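Local coordinates for FACT-Spt16 (Cicer arietinum, PDB 5CE6), which forms the N-terminal, aminopeptidase-like domain of SPT16, a subunit of the histone chaperone FACT, and probably binds histones H3-H4 when nucleosomes are reorganised for transcription, at residues Phe271-Lys276 / Glu288-Asp293; Ala295-Cys300 / Thr316-Ala321; Lys327-Leu332 / Lys449-Val454; Gln411-Glu416 / Phe425-Ala430. One frame throughout, in Å; residues are numbered along the deposited sequence.

Contact 1: residues Phe271-Lys276 / Glu288-Asp293; sequences FQSGGK and EALYYD. With NA (sodium ion), chain E.
Ser273 and Tyr291 make the direct polar link here: the backbone N of Tyr291 donates to Ser273 OG at 2.9 Å, with an N-H...O angle of 155°. OG sits between the backbone N and carbonyl carbon of its own residue (chi1 70°), and this turns it across to the loop, where Leu290 CD1 packs on it at 3.8 Å. The same hydroxyl is hydrogen-bonded to His237 NE2, so a second residue fixes its rotation. Next to it, Gly274 CA lies 3.6 Å from Tyr291 CB. Gly274 has positive phi, and a CB there would run into the sodium ion. The sodium is bound by Ala289 O at 2.7 Å and by two waters, one of which donates to Gly274 O; the ion thus joins the two segments partly through solvent. Another water accepts from Gly274 N and donates to Tyr291 O at 2.7 Å, lying in the plane of the Tyr291 ring at its edge. What presents these glycine atoms is a type I' turn from Ser273 to Lys276, closed by a weak bond from Lys276 N to Ser273 O. Strand 270-273 is bonded to strand 296-306 through Gln272 and Ile299, while Leu290 is packed between Ile298 of strand 296-306 and helices 200-230 and 237-249.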
loop_
_atom_site.group_PDB
_atom_site.type_symbol
_atom_site.label_atom_id
_atom_site.label_comp_id
_atom_site.label_asym_id
_atom_site.label_seq_id
_atom_site.Cartn_x
_atom_site.Cartn_y
_atom_site.Cartn_z
ATOM N N PHE A 271 -7.076 10.307 12.504
ATOM C CA PHE A 271 -8.088 10.391 13.549
ATOM C C PHE A 271 -9.141 11.378 13.104
ATOM O O PHE A 271 -8.815 12.501 12.710
ATOM C CB PHE A 271 -7.467 10.867 14.857
ATOM C CG PHE A 271 -6.640 9.824 15.536
ATOM C CD1 PHE A 271 -5.302 9.662 15.210
ATOM C CD2 PHE A 271 -7.211 8.987 16.488
ATOM C CE1 PHE A 271 -4.535 8.681 15.820
ATOM C CE2 PHE A 271 -6.444 8.007 17.116
ATOM C CZ PHE A 271 -5.109 7.862 16.781
ATOM N N GLN A 272 -10.407 10.964 13.164
ATOM C CA GLN A 272 -11.505 11.825 12.723
ATOM C C GLN A 272 -12.677 11.709 13.677
ATOM O O GLN A 272 -12.967 10.623 14.184
ATOM C CB GLN A 272 -11.970 11.416 11.318
ATOM C CG GLN A 272 -10.898 11.546 10.254
ATOM C CD GLN A 272 -11.324 11.038 8.892
ATOM O OE1 GLN A 272 -12.399 10.460 8.736
ATOM N NE2 GLN A 272 -10.459 11.221 7.898
ATOM N N SER A 273 -13.367 12.822 13.897
ATOM C CA SER A 273 -14.573 12.798 14.718
ATOM C C SER A 273 -15.355 14.067 14.448
ATOM O O SER A 273 -14.954 14.870 13.613
ATOM C CB SER A 273 -14.211 12.711 16.204
ATOM O OG SER A 273 -13.626 13.926 16.648
ATOM N N GLY A 274 -16.470 14.249 15.152
ATOM C CA GLY A 274 -17.141 15.535 15.151
ATOM C C GLY A 274 -17.693 15.973 13.807
ATOM O O GLY A 274 -17.676 17.171 13.470
ATOM N N GLY A 275 -18.183 15.014 13.033
ATOM C CA GLY A 275 -18.888 15.350 11.809
ATOM C C GLY A 275 -17.984 15.625 10.621
ATOM O O GLY A 275 -18.471 15.932 9.534
ATOM N N LYS A 276 -16.671 15.529 10.819
ATOM C CA LYS A 276 -15.723 15.795 9.733
ATOM C C LYS A 276 -14.946 14.532 9.396
ATOM O O LYS A 276 -13.917 14.228 10.005
ATOM C CB LYS A 276 -14.795 16.964 10.083
ATOM C CG LYS A 276 -15.550 18.279 10.306
ATOM C CD LYS A 276 -14.616 19.491 10.467
ATOM C CE LYS A 276 -15.416 20.787 10.662
ATOM N NZ LYS A 276 -14.537 21.932 11.009
ATOM N N GLU A 288 -8.691 19.992 14.907
ATOM C CA GLU A 288 -9.892 20.110 15.721
ATOM C C GLU A 288 -9.819 19.149 16.905
ATOM O O GLU A 288 -9.113 18.144 16.854
ATOM C CB GLU A 288 -11.143 19.820 14.883
ATOM C CG GLU A 288 -11.393 20.852 13.806
ATOM C CD GLU A 288 -11.677 22.218 14.390
ATOM O OE1 GLU A 288 -12.497 22.307 15.332
ATOM O OE2 GLU A 288 -11.078 23.204 13.913
ATOM N N ALA A 289 -10.544 19.475 17.970
ATOM C CA ALA A 289 -10.566 18.644 19.166
ATOM C C ALA A 289 -11.373 17.377 18.916
ATOM O O ALA A 289 -12.363 17.401 18.186
ATOM C CB ALA A 289 -11.148 19.416 20.327
ATOM N N LEU A 290 -10.939 16.273 19.515
ATOM C CA LEU A 290 -11.706 15.033 19.481
ATOM C C LEU A 290 -13.089 15.292 20.070
ATOM O O LEU A 290 -13.215 15.947 21.105
ATOM C CB LEU A 290 -10.992 13.952 20.297
ATOM C CG LEU A 290 -11.620 12.564 20.277
ATOM C CD1 LEU A 290 -11.323 11.899 18.943
ATOM C CD2 LEU A 290 -11.124 11.707 21.433
ATOM N N TYR A 291 -14.124 14.796 19.400
ATOM C CA TYR A 291 -15.499 15.050 19.829
ATOM C C TYR A 291 -16.131 13.752 20.285
ATOM O O TYR A 291 -16.101 12.751 19.564
ATOM C CB TYR A 291 -16.324 15.654 18.691
ATOM C CG TYR A 291 -17.696 16.125 19.127
ATOM C CD1 TYR A 291 -17.873 17.394 19.657
ATOM C CD2 TYR A 291 -18.806 15.300 19.003
ATOM C CE1 TYR A 291 -19.114 17.832 20.056
ATOM C CE2 TYR A 291 -20.054 15.724 19.404
ATOM C CZ TYR A 291 -20.202 16.997 19.925
ATOM O OH TYR A 291 -21.449 17.436 20.324
ATOM N N TYR A 292 -16.712 13.764 21.481
ATOM C CA TYR A 292 -17.227 12.531 22.051
ATOM C C TYR A 292 -18.484 12.714 22.882
ATOM O O TYR A 292 -18.748 11.925 23.784
ATOM C CB TYR A 292 -16.149 11.813 22.877
ATOM C CG TYR A 292 -15.389 12.725 23.805
ATOM C CD1 TYR A 292 -15.945 13.132 25.013
ATOM C CD2 TYR A 292 -14.124 13.196 23.465
ATOM C CE1 TYR A 292 -15.265 13.977 25.857
ATOM C CE2 TYR A 292 -13.437 14.043 24.303
ATOM C CZ TYR A 292 -14.009 14.428 25.498
ATOM O OH TYR A 292 -13.324 15.273 26.340
ATOM N N ASP A 293 -19.271 13.740 22.579
ATOM C CA ASP A 293 -20.564 13.868 23.244
ATOM C C ASP A 293 -21.532 12.812 22.705
ATOM O O ASP A 293 -21.138 11.942 21.933
ATOM C CB ASP A 293 -21.123 15.279 23.083
ATOM C CG ASP A 293 -21.956 15.712 24.279
ATOM O OD1 ASP A 293 -22.906 14.987 24.645
ATOM O OD2 ASP A 293 -21.640 16.769 24.861
HETATM NA NA NA E . -14.201 16.934 16.246
HETATM O O HOH W 1 -17.413 12.419 17.177
HETATM O O HOH W 2 -15.160 18.614 14.283
HETATM O O HOH W 3 -14.570 19.241 17.825
#

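Contact 2: residues Ala295-Cys300 / Thr316-Ala321; sequences ASVIIC and TFLIDA. With K (potassium ion), chain D.
Ile298 O takes the shortest polar bond of the pair, from Phe317 N at 2.8 Å, and Thr316 CA lies 3.3 Å from the same oxygen in a CA-H...O contact. Phe317 O answers by accepting from Ile298 N, which makes Ile298 and Phe317 an antiparallel hydrogen-bonded pair; Ser296 and Ile319 form the next one, with Ser296 N to Ile319 O nearly straight at 179°. Between them, Val297 faces Leu318 in a non-hydrogen-bonded pair; with CG1 anti to its carbonyl carbon (chi1 -57°), Val297 sets that methyl beside Leu318 CG at 4.1 Å. On the other face, Ile298 CD1 meets Ile319 CD1 at 4.2 Å. The pairing ends in a G1 beta bulge, where Ala295 and Ser296 both stand opposite Ile319. Ala295 has positive phi there, and its N bonds Asp320 O from well above the carbonyl plane. The bulge leaves Ala295 O pointing at the potassium ion, 2.9 Å away, a site that Ser420 and Asn422 share. As a hairpin of strands 296-306 and 309-319, the pair is covered on the Phe317 and Ile319 face by helix 200-230, and on the Val297 face by strand 424-435 and Tyr329 of helix 323-342.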
loop_
_atom_site.group_PDB
_atom_site.type_symbol
_atom_site.label_atom_id
_atom_site.label_comp_id
_atom_site.label_asym_id
_atom_site.label_seq_id
_atom_site.Cartn_x
_atom_site.Cartn_y
_atom_site.Cartn_z
ATOM N N ALA A 295 -24.192 10.478 20.770
ATOM C CA ALA A 295 -24.379 10.164 19.351
ATOM C C ALA A 295 -23.160 10.538 18.519
ATOM O O ALA A 295 -23.273 11.185 17.476
ATOM C CB ALA A 295 -25.627 10.841 18.808
ATOM N N SER A 296 -21.995 10.103 18.977
ATOM C CA SER A 296 -20.744 10.450 18.309
ATOM C C SER A 296 -20.032 9.234 17.771
ATOM O O SER A 296 -20.194 8.121 18.280
ATOM C CB SER A 296 -19.812 11.176 19.272
ATOM O OG SER A 296 -20.249 12.494 19.484
ATOM N N VAL A 297 -19.228 9.438 16.730
ATOM C CA VAL A 297 -18.365 8.359 16.260
ATOM C C VAL A 297 -16.956 8.899 16.068
ATOM O O VAL A 297 -16.764 10.087 15.811
ATOM C CB VAL A 297 -18.869 7.685 14.960
ATOM C CG1 VAL A 297 -20.285 7.146 15.134
ATOM C CG2 VAL A 297 -18.831 8.643 13.814
ATOM N N ILE A 298 -15.983 8.012 16.223
ATOM C CA ILE A 298 -14.571 8.362 16.094
ATOM C C ILE A 298 -13.936 7.340 15.173
ATOM O O ILE A 298 -14.064 6.133 15.402
ATOM C CB ILE A 298 -13.863 8.326 17.472
ATOM C CG1 ILE A 298 -14.476 9.373 18.407
ATOM C CG2 ILE A 298 -12.344 8.550 17.330
ATOM C CD1 ILE A 298 -14.082 9.215 19.882
ATOM N N ILE A 299 -13.251 7.805 14.129
ATOM C CA ILE A 299 -12.565 6.889 13.219
ATOM C C ILE A 299 -11.057 6.983 13.423
ATOM O O ILE A 299 -10.508 8.081 13.504
ATOM C CB ILE A 299 -12.899 7.193 11.744
ATOM C CG1 ILE A 299 -14.393 6.965 11.469
ATOM C CG2 ILE A 299 -12.069 6.311 10.799
ATOM C CD1 ILE A 299 -14.782 7.244 10.028
ATOM N N CYS A 300 -10.404 5.831 13.548
ATOM C CA CYS A 300 -8.944 5.778 13.610
ATOM C C CYS A 300 -8.401 4.761 12.625
ATOM O O CYS A 300 -8.800 3.598 12.631
ATOM C CB CYS A 300 -8.427 5.422 15.009
ATOM S SG CYS A 300 -6.608 5.184 15.048
ATOM N N THR A 316 -13.707 1.963 14.165
ATOM C CA THR A 316 -14.602 3.057 14.501
ATOM C C THR A 316 -15.135 2.815 15.908
ATOM O O THR A 316 -15.515 1.692 16.256
ATOM C CB THR A 316 -15.766 3.117 13.527
ATOM O OG1 THR A 316 -15.249 3.331 12.214
ATOM C CG2 THR A 316 -16.704 4.263 13.877
ATOM N N PHE A 317 -15.130 3.862 16.723
ATOM C CA PHE A 317 -15.636 3.768 18.085
ATOM C C PHE A 317 -16.865 4.649 18.211
ATOM O O PHE A 317 -16.948 5.718 17.620
ATOM C CB PHE A 317 -14.544 4.162 19.083
ATOM C CG PHE A 317 -13.281 3.379 18.909
ATOM C CD1 PHE A 317 -13.153 2.106 19.453
ATOM C CD2 PHE A 317 -12.232 3.897 18.169
ATOM C CE1 PHE A 317 -11.995 1.374 19.274
ATOM C CE2 PHE A 317 -11.068 3.164 17.986
ATOM C CZ PHE A 317 -10.949 1.907 18.537
ATOM N N LEU A 318 -17.842 4.172 18.968
ATOM C CA LEU A 318 -19.133 4.819 19.015
ATOM C C LEU A 318 -19.384 5.240 20.453
ATOM O O LEU A 318 -19.224 4.439 21.372
ATOM C CB LEU A 318 -20.232 3.855 18.533
ATOM C CG LEU A 318 -20.328 3.508 17.037
ATOM C CD1 LEU A 318 -19.144 2.687 16.551
ATOM C CD2 LEU A 318 -21.620 2.759 16.727
ATOM N N ILE A 319 -19.763 6.500 20.640
ATOM C CA ILE A 319 -20.001 7.042 21.967
ATOM C C ILE A 319 -21.483 7.368 22.101
ATOM O O ILE A 319 -21.957 8.318 21.474
ATOM C CB ILE A 319 -19.220 8.352 22.185
ATOM C CG1 ILE A 319 -17.810 8.264 21.587
ATOM C CG2 ILE A 319 -19.199 8.724 23.668
ATOM C CD1 ILE A 319 -16.935 7.204 22.219
ATOM N N ASP A 320 -22.199 6.592 22.913
ATOM C CA ASP A 320 -23.643 6.771 23.086
ATOM C C ASP A 320 -24.332 6.827 21.721
ATOM O O ASP A 320 -25.112 7.741 21.433
ATOM C CB ASP A 320 -23.929 8.046 23.886
ATOM C CG ASP A 320 -23.361 7.995 25.294
ATOM O OD1 ASP A 320 -23.727 7.076 26.051
ATOM O OD2 ASP A 320 -22.545 8.873 25.640
ATOM N N ALA A 321 -24.009 5.853 20.881
ATOM C CA ALA A 321 -24.474 5.824 19.499
ATOM C C ALA A 321 -25.987 5.808 19.408
ATOM O O ALA A 321 -26.652 5.119 20.180
ATOM C CB ALA A 321 -23.913 4.613 18.790
HETATM K K K D . -22.908 14.062 17.452
HETATM O O HOH W 4 -23.546 16.456 19.027
#

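Contact 3: residues Lys327-Leu332 / Lys449-Val454; sequences KAYEVL and KALKDV
Tyr329 reaches from helix 323-342 to Lys449 with its hydroxyl, and OH donates to Lys449 O at 2.6 Å. The bond falls on a lone pair in the carbonyl plane, with a C=O...O angle of 142°, and the carbonyl oxygen also lies in the plane of the ring, at its edge. A fully extended first torsion (chi1 180°, CG opposite the backbone N) carries the phenol straight off the helix so that its far end arrives at the 449-454 turn. On the way it slides past Leu451, which points the other way, with Leu451 CD1 3.9 Å from Tyr329 CD1. Val454 comes in at about a right angle and puts CG2 3.6 Å from Tyr329 CZ. Its chi1 of -63° sets CG1 anti to the carbonyl carbon and leaves CG2 between that carbon and the backbone N, facing the phenol. Outside this core, Leu451 CD2 rests against the methylene of Glu330, 4.1 Å from CG, while the glutamate itself is at the surface. Lys449 meets the tyrosine through its backbone carbonyl and CB; its chain bends away at chi3, and NZ goes to Gln336 and to Asp431 in a salt bridge. A phenylalanine in place of Tyr329 would probably leave the Lys449 carbonyl without its phenolic donor and the ring tip with nothing polar to fix it. Chemically, a short, directed bond flanked by Leu451 and Val454 is consistent with a fixed seat for the 449-454 turn on the helix, with the charged ends of Glu330 and Lys449 kept at the margin.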
loop_
_atom_site.group_PDB
_atom_site.type_symbol
_atom_site.label_atom_id
_atom_site.label_comp_id
_atom_site.label_asym_id
_atom_site.label_seq_id
_atom_site.Cartn_x
_atom_site.Cartn_y
_atom_site.Cartn_z
ATOM N N LYS A 327 -26.921 0.592 14.118
ATOM C CA LYS A 327 -27.297 -0.328 13.049
ATOM C C LYS A 327 -26.274 -0.294 11.920
ATOM O O LYS A 327 -25.830 -1.336 11.441
ATOM C CB LYS A 327 -28.677 0.013 12.481
ATOM C CG LYS A 327 -29.049 -0.868 11.284
ATOM C CD LYS A 327 -30.413 -0.535 10.685
ATOM C CE LYS A 327 -30.684 -1.424 9.466
ATOM N NZ LYS A 327 -31.972 -1.135 8.773
ATOM N N ALA A 328 -25.905 0.908 11.485
ATOM C CA ALA A 328 -24.965 1.026 10.385
ATOM C C ALA A 328 -23.649 0.335 10.723
ATOM O O ALA A 328 -23.034 -0.302 9.866
ATOM C CB ALA A 328 -24.720 2.482 10.058
ATOM N N TYR A 329 -23.204 0.467 11.966
ATOM C CA TYR A 329 -21.954 -0.165 12.337
ATOM C C TYR A 329 -22.078 -1.682 12.273
ATOM O O TYR A 329 -21.185 -2.352 11.759
ATOM C CB TYR A 329 -21.437 0.283 13.712
ATOM C CG TYR A 329 -20.140 -0.412 14.044
ATOM C CD1 TYR A 329 -20.130 -1.594 14.765
ATOM C CD2 TYR A 329 -18.925 0.089 13.585
ATOM C CE1 TYR A 329 -18.969 -2.246 15.037
ATOM C CE2 TYR A 329 -17.749 -0.575 13.845
ATOM C CZ TYR A 329 -17.774 -1.733 14.574
ATOM O OH TYR A 329 -16.609 -2.392 14.843
ATOM N N GLU A 330 -23.182 -2.219 12.787
ATOM C CA GLU A 330 -23.403 -3.660 12.757
ATOM C C GLU A 330 -23.406 -4.172 11.324
ATOM O O GLU A 330 -22.797 -5.217 11.028
ATOM C CB GLU A 330 -24.717 -4.017 13.458
ATOM C CG GLU A 330 -24.694 -3.722 14.943
ATOM C CD GLU A 330 -25.913 -4.261 15.660
ATOM O OE1 GLU A 330 -25.754 -5.190 16.476
ATOM O OE2 GLU A 330 -27.024 -3.756 15.407
ATOM N N VAL A 331 -24.063 -3.418 10.443
ATOM C CA VAL A 331 -24.142 -3.782 9.028
ATOM C C VAL A 331 -22.768 -3.704 8.356
ATOM O O VAL A 331 -22.379 -4.601 7.591
ATOM C CB VAL A 331 -25.165 -2.917 8.282
ATOM C CG1 VAL A 331 -25.169 -3.244 6.795
ATOM C CG2 VAL A 331 -26.565 -3.130 8.874
ATOM N N LEU A 332 -22.026 -2.642 8.654
ATOM C CA LEU A 332 -20.673 -2.497 8.108
ATOM C C LEU A 332 -19.780 -3.660 8.516
ATOM O O LEU A 332 -19.030 -4.188 7.697
ATOM C CB LEU A 332 -20.039 -1.175 8.550
ATOM C CG LEU A 332 -18.634 -0.975 7.963
ATOM C CD1 LEU A 332 -18.752 -0.843 6.447
ATOM C CD2 LEU A 332 -17.989 0.276 8.555
ATOM N N LYS A 449 -14.728 -6.967 17.155
ATOM C CA LYS A 449 -15.119 -5.745 16.468
ATOM C C LYS A 449 -16.591 -5.497 16.673
ATOM O O LYS A 449 -17.127 -4.513 16.161
ATOM C CB LYS A 449 -14.852 -5.868 14.968
ATOM C CG LYS A 449 -13.407 -5.755 14.582
ATOM C CD LYS A 449 -13.233 -5.860 13.071
ATOM C CE LYS A 449 -13.317 -7.285 12.554
ATOM N NZ LYS A 449 -12.854 -7.303 11.120
ATOM N N ALA A 450 -17.254 -6.406 17.395
ATOM C CA ALA A 450 -18.683 -6.295 17.621
ATOM C C ALA A 450 -18.968 -4.973 18.290
ATOM O O ALA A 450 -18.127 -4.449 19.030
ATOM C CB ALA A 450 -19.201 -7.447 18.473
ATOM N N LEU A 451 -20.146 -4.440 17.991
ATOM C CA LEU A 451 -20.619 -3.173 18.524
ATOM C C LEU A 451 -20.379 -3.031 20.023
ATOM O O LEU A 451 -19.870 -2.005 20.478
ATOM C CB LEU A 451 -22.112 -3.029 18.231
ATOM C CG LEU A 451 -22.774 -1.737 18.689
ATOM C CD1 LEU A 451 -22.201 -0.578 17.922
ATOM C CD2 LEU A 451 -24.279 -1.819 18.496
ATOM N N LYS A 452 -20.737 -4.065 20.782
ATOM C CA LYS A 452 -20.647 -4.022 22.242
ATOM C C LYS A 452 -19.229 -3.735 22.734
ATOM O O LYS A 452 -19.036 -3.194 23.823
ATOM C CB LYS A 452 -21.147 -5.337 22.855
ATOM C CG LYS A 452 -20.190 -6.504 22.660
ATOM C CD LYS A 452 -20.483 -7.643 23.631
ATOM C CE LYS A 452 -19.395 -8.707 23.567
ATOM N NZ LYS A 452 -19.178 -9.200 22.175
ATOM N N ASP A 453 -18.240 -4.086 21.921
ATOM C CA ASP A 453 -16.844 -3.927 22.310
ATOM C C ASP A 453 -16.180 -2.639 21.803
ATOM O O ASP A 453 -15.083 -2.299 22.242
ATOM C CB ASP A 453 -16.043 -5.154 21.878
ATOM C CG ASP A 453 -16.535 -6.413 22.545
ATOM O OD1 ASP A 453 -16.383 -6.508 23.777
ATOM O OD2 ASP A 453 -17.098 -7.286 21.850
ATOM N N VAL A 454 -16.841 -1.933 20.887
ATOM C CA VAL A 454 -16.319 -0.653 20.391
ATOM C C VAL A 454 -17.253 0.499 20.724
ATOM O O VAL A 454 -17.009 1.646 20.327
ATOM C CB VAL A 454 -16.035 -0.664 18.872
ATOM C CG1 VAL A 454 -14.957 -1.685 18.547
ATOM C CG2 VAL A 454 -17.303 -0.966 18.094
#

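Contact 4: residues Gln411-Glu416 / Phe425-Ala430; sequences QNLHCE and FSLLLA
Leu413 lies over one face of the Phe425 ring, its CB 3.9 Å from the ring centroid and 25° off the normal, a CH-pi contact. CD1 of the leucine extends the cover to CZ and CE2 and touches Leu427 CD1 at 4.3 Å. The ring edge is turned to the following residues, with Cys415 N close to its plane, 3.5 Å from CE1, and Cys415 CB packed against CD1. With chi1 at 70°, CG of Phe425 is tucked between its own N and carbonyl carbon, which brings the ring face to Leu413 and its edge to Cys415. Cut back to alanine, Phe425 would probably leave a gap between Leu413 and Cys415, stripping Leu413 CB of the ring it covers and Cys415 CB of its packing partner. This is the end of the antiparallel hairpin of strands 403-414 and 424-435, part of the pita-bread fold expected of the M24 family, where Leu413 and Phe425 form a hydrogen-bonded pair. Phe425 N donates to Leu413 O at 2.9 Å, whereas the return bond from Leu413 N is weak, next to the corner the chain turns at Asn412. There Ser426 OG takes over, accepting from Asn412 N at 3.2 Å in a nearly straight bond of 170°. A water further out joins Asn412 OD1 to the same hydroxyl.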
loop_
_atom_site.group_PDB
_atom_site.type_symbol
_atom_site.label_atom_id
_atom_site.label_comp_id
_atom_site.label_asym_id
_atom_site.label_seq_id
_atom_site.Cartn_x
_atom_site.Cartn_y
_atom_site.Cartn_z
ATOM N N GLN A 411 -20.031 6.173 3.856
ATOM C CA GLN A 411 -19.735 7.610 3.743
ATOM C C GLN A 411 -20.994 8.447 3.764
ATOM O O GLN A 411 -21.913 8.212 2.976
ATOM C CB GLN A 411 -18.988 7.916 2.441
ATOM C CG GLN A 411 -18.021 6.844 2.018
ATOM C CD GLN A 411 -17.289 7.195 0.743
ATOM O OE1 GLN A 411 -17.575 6.646 -0.325
ATOM N NE2 GLN A 411 -16.335 8.109 0.846
ATOM N N ASN A 412 -21.023 9.432 4.658
ATOM C CA ASN A 412 -22.109 10.418 4.726
ATOM C C ASN A 412 -23.498 9.849 5.019
ATOM O O ASN A 412 -24.497 10.230 4.394
ATOM C CB ASN A 412 -22.134 11.317 3.482
ATOM C CG ASN A 412 -20.827 12.055 3.274
ATOM O OD1 ASN A 412 -20.166 12.454 4.235
ATOM N ND2 ASN A 412 -20.444 12.235 2.015
ATOM N N LEU A 413 -23.560 8.932 5.976
ATOM C CA LEU A 413 -24.845 8.558 6.544
ATOM C C LEU A 413 -25.376 9.737 7.346
ATOM O O LEU A 413 -24.621 10.628 7.740
ATOM C CB LEU A 413 -24.693 7.340 7.446
ATOM C CG LEU A 413 -24.263 6.051 6.752
ATOM C CD1 LEU A 413 -23.951 5.003 7.792
ATOM C CD2 LEU A 413 -25.377 5.567 5.833
ATOM N N HIS A 414 -26.685 9.759 7.581
ATOM C CA HIS A 414 -27.270 10.786 8.428
ATOM C C HIS A 414 -27.712 10.184 9.759
ATOM O O HIS A 414 -28.428 9.181 9.781
ATOM C CB HIS A 414 -28.448 11.453 7.716
ATOM C CG HIS A 414 -28.037 12.329 6.576
ATOM N ND1 HIS A 414 -28.365 13.665 6.508
ATOM C CD2 HIS A 414 -27.304 12.063 5.469
ATOM C CE1 HIS A 414 -27.863 14.184 5.400
ATOM N NE2 HIS A 414 -27.212 13.234 4.754
ATOM N N CYS A 415 -27.266 10.785 10.862
ATOM C CA CYS A 415 -27.624 10.294 12.185
ATOM C C CYS A 415 -29.050 10.695 12.525
ATOM O O CYS A 415 -29.692 11.459 11.800
ATOM C CB CYS A 415 -26.648 10.796 13.259
ATOM S SG CYS A 415 -26.798 12.534 13.702
ATOM N N GLU A 416 -29.544 10.177 13.638
ATOM C CA GLU A 416 -30.923 10.412 14.016
ATOM C C GLU A 416 -31.207 11.871 14.344
ATOM O O GLU A 416 -32.077 12.495 13.727
ATOM C CB GLU A 416 -31.310 9.507 15.184
ATOM C CG GLU A 416 -32.746 9.682 15.607
ATOM C CD GLU A 416 -33.277 8.463 16.328
ATOM O OE1 GLU A 416 -33.804 8.633 17.442
ATOM O OE2 GLU A 416 -33.148 7.345 15.781
ATOM N N PHE A 425 -22.324 11.548 9.266
ATOM C CA PHE A 425 -21.191 10.813 9.814
ATOM C C PHE A 425 -20.737 9.718 8.866
ATOM O O PHE A 425 -21.433 9.381 7.907
ATOM C CB PHE A 425 -21.531 10.207 11.180
ATOM C CG PHE A 425 -22.513 9.067 11.116
ATOM C CD1 PHE A 425 -23.878 9.310 11.034
ATOM C CD2 PHE A 425 -22.070 7.749 11.141
ATOM C CE1 PHE A 425 -24.786 8.262 10.982
ATOM C CE2 PHE A 425 -22.965 6.694 11.079
ATOM C CZ PHE A 425 -24.332 6.944 11.002
ATOM N N SER A 426 -19.561 9.166 9.129
ATOM C CA SER A 426 -19.068 8.041 8.352
ATOM C C SER A 426 -18.575 6.957 9.309
ATOM O O SER A 426 -18.412 7.207 10.505
ATOM C CB SER A 426 -17.939 8.490 7.406
ATOM O OG SER A 426 -18.416 9.484 6.497
ATOM N N LEU A 427 -18.375 5.749 8.786
ATOM C CA LEU A 427 -17.849 4.619 9.560
ATOM C C LEU A 427 -16.824 3.897 8.712
ATOM O O LEU A 427 -16.962 3.860 7.488
ATOM C CB LEU A 427 -18.960 3.627 9.914
ATOM C CG LEU A 427 -20.185 4.169 10.650
ATOM C CD1 LEU A 427 -21.295 3.113 10.659
ATOM C CD2 LEU A 427 -19.852 4.580 12.052
ATOM N N LEU A 428 -15.834 3.291 9.357
ATOM C CA LEU A 428 -14.749 2.613 8.639
ATOM C C LEU A 428 -14.204 1.420 9.411
ATOM O O LEU A 428 -13.951 1.508 10.624
ATOM C CB LEU A 428 -13.623 3.616 8.359
ATOM C CG LEU A 428 -12.406 3.039 7.632
ATOM C CD1 LEU A 428 -12.794 2.633 6.217
ATOM C CD2 LEU A 428 -11.307 4.092 7.606
ATOM N N LEU A 429 -14.021 0.304 8.707
ATOM C CA LEU A 429 -13.358 -0.869 9.260
ATOM C C LEU A 429 -12.286 -1.327 8.289
ATOM O O LEU A 429 -12.544 -1.452 7.092
ATOM C CB LEU A 429 -14.354 -2.010 9.492
ATOM C CG LEU A 429 -15.268 -1.881 10.704
ATOM C CD1 LEU A 429 -16.272 -3.028 10.707
ATOM C CD2 LEU A 429 -14.436 -1.919 11.976
ATOM N N ALA A 430 -11.085 -1.580 8.793
ATOM C CA ALA A 430 -10.033 -2.131 7.939
ATOM C C ALA A 430 -9.222 -3.166 8.676
ATOM O O ALA A 430 -8.924 -3.011 9.863
ATOM C CB ALA A 430 -9.112 -1.033 7.396
HETATM O O HOH W 5 -19.558 11.964 6.814
#

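How the contacts relate
Following the chain, contact 1 comes first and closes a short loop between strand 270-273 and the run into strand 296-306. Contact 2 opens just after it and is the hairpin of strands 296-306 and 309-319; the two meet through Gln272 O and Ile299 N. Contact 3 then spans over a hundred residues, from helix 323-342 to the C-terminal turn, and contact 4, a second hairpin, is nested inside that loop. Contact 2 touches both: Leu318 N reaches Val454 O of contact 3, and Thr316 OG1 bonds Leu428 O of contact 4, joining the two sheets. Ala328 and Tyr329 of contact 3 pack the helix on strand 424-435 at Leu427.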